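PDB 4C65: ochratoxinase from Aspergillus niger, which hydrolyses the amide bond of ochratoxin A with the help of zinc, releasing L-phenylalanine, and acts as a carboxypeptidase that prefers C-terminal aromatic residues. Local coordinates for residues A[100-112]-A[337-349]. Sequence-based numbering, arbitrary orientation.
Sequences GCWEALQNGYTSY and TAPGGPTALELQF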
# COMPACT_ATOMS: atom_id res chain seq x y z
N GLY A 100 11.24 16.27 -32.80
CA GLY A 100 10.56 15.37 -33.71
C GLY A 100 9.38 16.01 -34.40
O GLY A 100 9.25 15.95 -35.61
N CYS A 101 8.54 16.69 -33.62
CA CYS A 101 7.39 17.39 -34.16
C CYS A 101 7.79 18.56 -35.06
O CYS A 101 7.11 18.82 -36.09
CB CYS A 101 6.52 17.88 -33.03
SG CYS A 101 5.65 16.53 -32.23
N TRP A 102 8.85 19.26 -34.71
CA TRP A 102 9.34 20.34 -35.56
C TRP A 102 9.79 19.80 -36.91
O TRP A 102 9.44 20.35 -37.97
CB TRP A 102 10.53 21.05 -34.89
CG TRP A 102 11.01 22.23 -35.65
CD1 TRP A 102 10.54 23.50 -35.57
CD2 TRP A 102 12.03 22.24 -36.66
NE1 TRP A 102 11.18 24.29 -36.48
CE2 TRP A 102 12.12 23.55 -37.15
CE3 TRP A 102 12.88 21.27 -37.19
CZ2 TRP A 102 13.04 23.92 -38.14
CZ3 TRP A 102 13.77 21.63 -38.16
CH2 TRP A 102 13.85 22.94 -38.63
N GLU A 103 10.53 18.71 -36.86
CA GLU A 103 11.06 18.08 -38.05
C GLU A 103 9.91 17.58 -38.94
O GLU A 103 9.95 17.72 -40.16
CB GLU A 103 11.95 16.91 -37.66
CG GLU A 103 13.30 17.21 -37.02
CD GLU A 103 14.30 17.90 -37.92
OE1 GLU A 103 14.08 17.88 -39.15
OE2 GLU A 103 15.33 18.44 -37.40
N ALA A 104 8.90 17.01 -38.32
CA ALA A 104 7.74 16.48 -39.08
C ALA A 104 7.11 17.57 -39.93
O ALA A 104 6.79 17.36 -41.08
CB ALA A 104 6.71 15.91 -38.11
N LEU A 105 6.91 18.73 -39.31
CA LEU A 105 6.20 19.81 -39.94
C LEU A 105 7.04 20.42 -41.08
O LEU A 105 6.50 20.74 -42.12
CB LEU A 105 5.83 20.85 -38.89
CG LEU A 105 4.64 21.76 -39.16
CD1 LEU A 105 3.37 20.98 -39.46
CD2 LEU A 105 4.45 22.66 -37.97
N GLN A 106 8.35 20.47 -40.88
CA GLN A 106 9.28 20.92 -41.89
C GLN A 106 9.33 19.97 -43.09
O GLN A 106 9.73 20.39 -44.18
CB GLN A 106 10.68 21.05 -41.33
CG GLN A 106 10.79 22.10 -40.25
CD GLN A 106 10.85 23.51 -40.81
OE1 GLN A 106 11.66 23.82 -41.69
NE2 GLN A 106 9.99 24.39 -40.28
N ASN A 107 8.91 18.73 -42.90
CA ASN A 107 8.82 17.78 -44.00
C ASN A 107 7.46 17.70 -44.65
O ASN A 107 7.21 16.82 -45.46
CB ASN A 107 9.23 16.38 -43.52
CG ASN A 107 10.73 16.24 -43.48
OD1 ASN A 107 11.30 15.89 -44.49
ND2 ASN A 107 11.38 16.63 -42.36
N GLY A 108 6.55 18.59 -44.26
CA GLY A 108 5.20 18.61 -44.83
C GLY A 108 4.19 17.66 -44.20
O GLY A 108 3.12 17.42 -44.75
N TYR A 109 4.52 17.11 -43.05
CA TYR A 109 3.58 16.28 -42.32
C TYR A 109 2.76 17.13 -41.35
O TYR A 109 3.31 17.58 -40.34
CB TYR A 109 4.33 15.12 -41.62
CG TYR A 109 4.67 14.01 -42.61
CD1 TYR A 109 5.75 14.14 -43.49
CD2 TYR A 109 3.87 12.86 -42.69
CE1 TYR A 109 6.03 13.16 -44.42
CE2 TYR A 109 4.16 11.87 -43.60
CZ TYR A 109 5.22 12.04 -44.48
OH TYR A 109 5.51 11.03 -45.39
N THR A 110 1.49 17.36 -41.68
CA THR A 110 0.64 18.22 -40.89
C THR A 110 -0.32 17.46 -39.96
O THR A 110 -1.02 18.06 -39.15
CB THR A 110 -0.14 19.19 -41.79
OG1 THR A 110 -0.93 18.47 -42.73
CG2 THR A 110 0.82 20.07 -42.56
N SER A 111 -0.36 16.14 -40.09
CA SER A 111 -1.10 15.29 -39.16
C SER A 111 -0.35 13.99 -38.89
O SER A 111 0.22 13.40 -39.80
CB SER A 111 -2.52 14.98 -39.69
OG SER A 111 -3.38 16.12 -39.64
N TYR A 112 -0.39 13.58 -37.63
CA TYR A 112 0.17 12.35 -37.16
C TYR A 112 -0.88 11.61 -36.31
O TYR A 112 -1.55 12.21 -35.50
CB TYR A 112 1.34 12.65 -36.24
CG TYR A 112 2.74 12.75 -36.83
CD1 TYR A 112 3.02 12.40 -38.15
CD2 TYR A 112 3.81 13.12 -36.01
CE1 TYR A 112 4.32 12.46 -38.63
CE2 TYR A 112 5.09 13.16 -36.48
CZ TYR A 112 5.35 12.86 -37.79
OH TYR A 112 6.65 12.90 -38.21
N THR A 337 7.19 4.74 -36.56
CA THR A 337 8.44 5.40 -36.20
C THR A 337 8.18 6.58 -35.25
O THR A 337 7.05 6.97 -35.01
CB THR A 337 9.15 5.87 -37.48
OG1 THR A 337 10.49 6.26 -37.19
CG2 THR A 337 8.41 7.02 -38.12
N ALA A 338 9.26 7.14 -34.71
CA ALA A 338 9.19 8.34 -33.88
C ALA A 338 8.91 9.56 -34.74
O ALA A 338 9.29 9.60 -35.90
CB ALA A 338 10.51 8.53 -33.12
N PRO A 339 8.27 10.58 -34.16
CA PRO A 339 8.09 11.89 -34.84
C PRO A 339 9.38 12.46 -35.41
O PRO A 339 10.42 12.38 -34.76
CB PRO A 339 7.59 12.78 -33.72
CG PRO A 339 6.81 11.84 -32.83
CD PRO A 339 7.55 10.53 -32.87
N GLY A 340 9.31 12.94 -36.64
CA GLY A 340 10.47 13.34 -37.38
C GLY A 340 11.25 12.18 -37.97
O GLY A 340 12.34 12.36 -38.52
N GLY A 341 10.69 10.98 -37.88
CA GLY A 341 11.29 9.80 -38.48
C GLY A 341 11.13 9.80 -39.99
O GLY A 341 10.54 10.72 -40.56
N PRO A 342 11.66 8.76 -40.65
CA PRO A 342 11.68 8.66 -42.10
C PRO A 342 10.33 8.27 -42.68
O PRO A 342 10.22 7.25 -43.35
CB PRO A 342 12.71 7.57 -42.35
CG PRO A 342 12.57 6.67 -41.17
CD PRO A 342 12.31 7.60 -40.02
N THR A 343 9.30 9.08 -42.44
CA THR A 343 7.97 8.76 -42.90
C THR A 343 7.79 8.75 -44.44
O THR A 343 6.97 8.00 -44.98
CB THR A 343 6.93 9.70 -42.27
OG1 THR A 343 7.33 11.06 -42.47
CG2 THR A 343 6.79 9.41 -40.76
N ALA A 344 8.57 9.58 -45.14
CA ALA A 344 8.49 9.69 -46.60
C ALA A 344 8.79 8.37 -47.30
O ALA A 344 8.24 8.09 -48.36
CB ALA A 344 9.43 10.78 -47.10
N LEU A 345 9.64 7.55 -46.69
CA LEU A 345 9.93 6.21 -47.21
C LEU A 345 8.68 5.36 -47.42
O LEU A 345 8.67 4.48 -48.29
CB LEU A 345 10.84 5.46 -46.25
CG LEU A 345 12.36 5.62 -46.29
CD1 LEU A 345 13.02 4.54 -45.46
CD2 LEU A 345 12.89 5.52 -47.71
N GLU A 346 7.68 5.56 -46.59
CA GLU A 346 6.48 4.74 -46.67
C GLU A 346 5.76 4.98 -48.00
O GLU A 346 5.12 4.05 -48.54
CB GLU A 346 5.56 5.02 -45.49
CG GLU A 346 4.45 3.99 -45.31
CD GLU A 346 4.97 2.60 -44.99
OE1 GLU A 346 6.11 2.46 -44.53
OE2 GLU A 346 4.19 1.64 -45.21
N LEU A 347 5.86 6.20 -48.52
CA LEU A 347 5.28 6.51 -49.83
C LEU A 347 6.03 5.73 -50.92
O LEU A 347 5.41 5.17 -51.82
CB LEU A 347 5.31 8.01 -50.12
CG LEU A 347 4.27 8.83 -49.35
CD1 LEU A 347 4.84 10.19 -49.02
CD2 LEU A 347 2.98 8.99 -50.12
N GLN A 348 7.35 5.73 -50.82
CA GLN A 348 8.18 4.95 -51.72
C GLN A 348 7.77 3.47 -51.73
O GLN A 348 7.60 2.88 -52.78
CB GLN A 348 9.63 5.08 -51.32
CG GLN A 348 10.54 4.19 -52.12
CD GLN A 348 12.01 4.43 -51.83
OE1 GLN A 348 12.44 5.53 -51.49
NE2 GLN A 348 12.80 3.40 -52.06
N PHE A 349 7.55 2.91 -50.54
CA PHE A 349 7.19 1.52 -50.45
C PHE A 349 5.79 1.25 -50.93
O PHE A 349 5.55 0.19 -51.49
CB PHE A 349 7.39 0.98 -49.02
CG PHE A 349 8.82 1.08 -48.52
CD1 PHE A 349 9.87 0.71 -49.33
CD2 PHE A 349 9.08 1.51 -47.22
CE1 PHE A 349 11.17 0.79 -48.87
CE2 PHE A 349 10.38 1.61 -46.76
CZ PHE A 349 11.42 1.24 -47.58
O HOH W 1 6.97 12.90 -40.74
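Tyr109 and Tyr112 reach residues 339-344 through similar first torsions: in each, CG lies opposite the carbonyl carbon and beside the backbone N. On the other segment, Thr343 has OG1 between its backbone N and carbonyl carbon (chi1 52°), which lays the hydroxyl oxygen over one face of the Tyr109 ring, off-centre, 3.1 Å from CZ. Thr343 CB adds an off-centre CH-pi contact on that ring, and Leu347 CD1 touches Tyr109 OH at 3.8 Å. Tyr112 takes its polar partners at its edge: OH accepts a nearly straight hydrogen bond from Gly340 N (3.1 Å, 168°). Separately, CE2 packs against Pro339 CB at 3.7 Å. A water in the plane of the Tyr112 ring lies 2.6 Å from Tyr112 OH and equally close to Thr343 OG1, bridging the two hydroxyls. In the twisted TIM barrel of this amidohydrolase, helix 90-106, ended by a Schellman motif with Gly108 as its C-prime residue, and strand 109-114 meet the loop that follows the active-site residue Asp336. In that loop a type II turn, Ala338 to Gly341, fits against the helix, with Gly340 CA 3.9 Å from Glu103 CB. The side chain of Pro339 lies about 6 Å from that of the zinc ligand His71, and Gly340 O accepts a hydrogen bond from Asn435 of a neighbouring subunit.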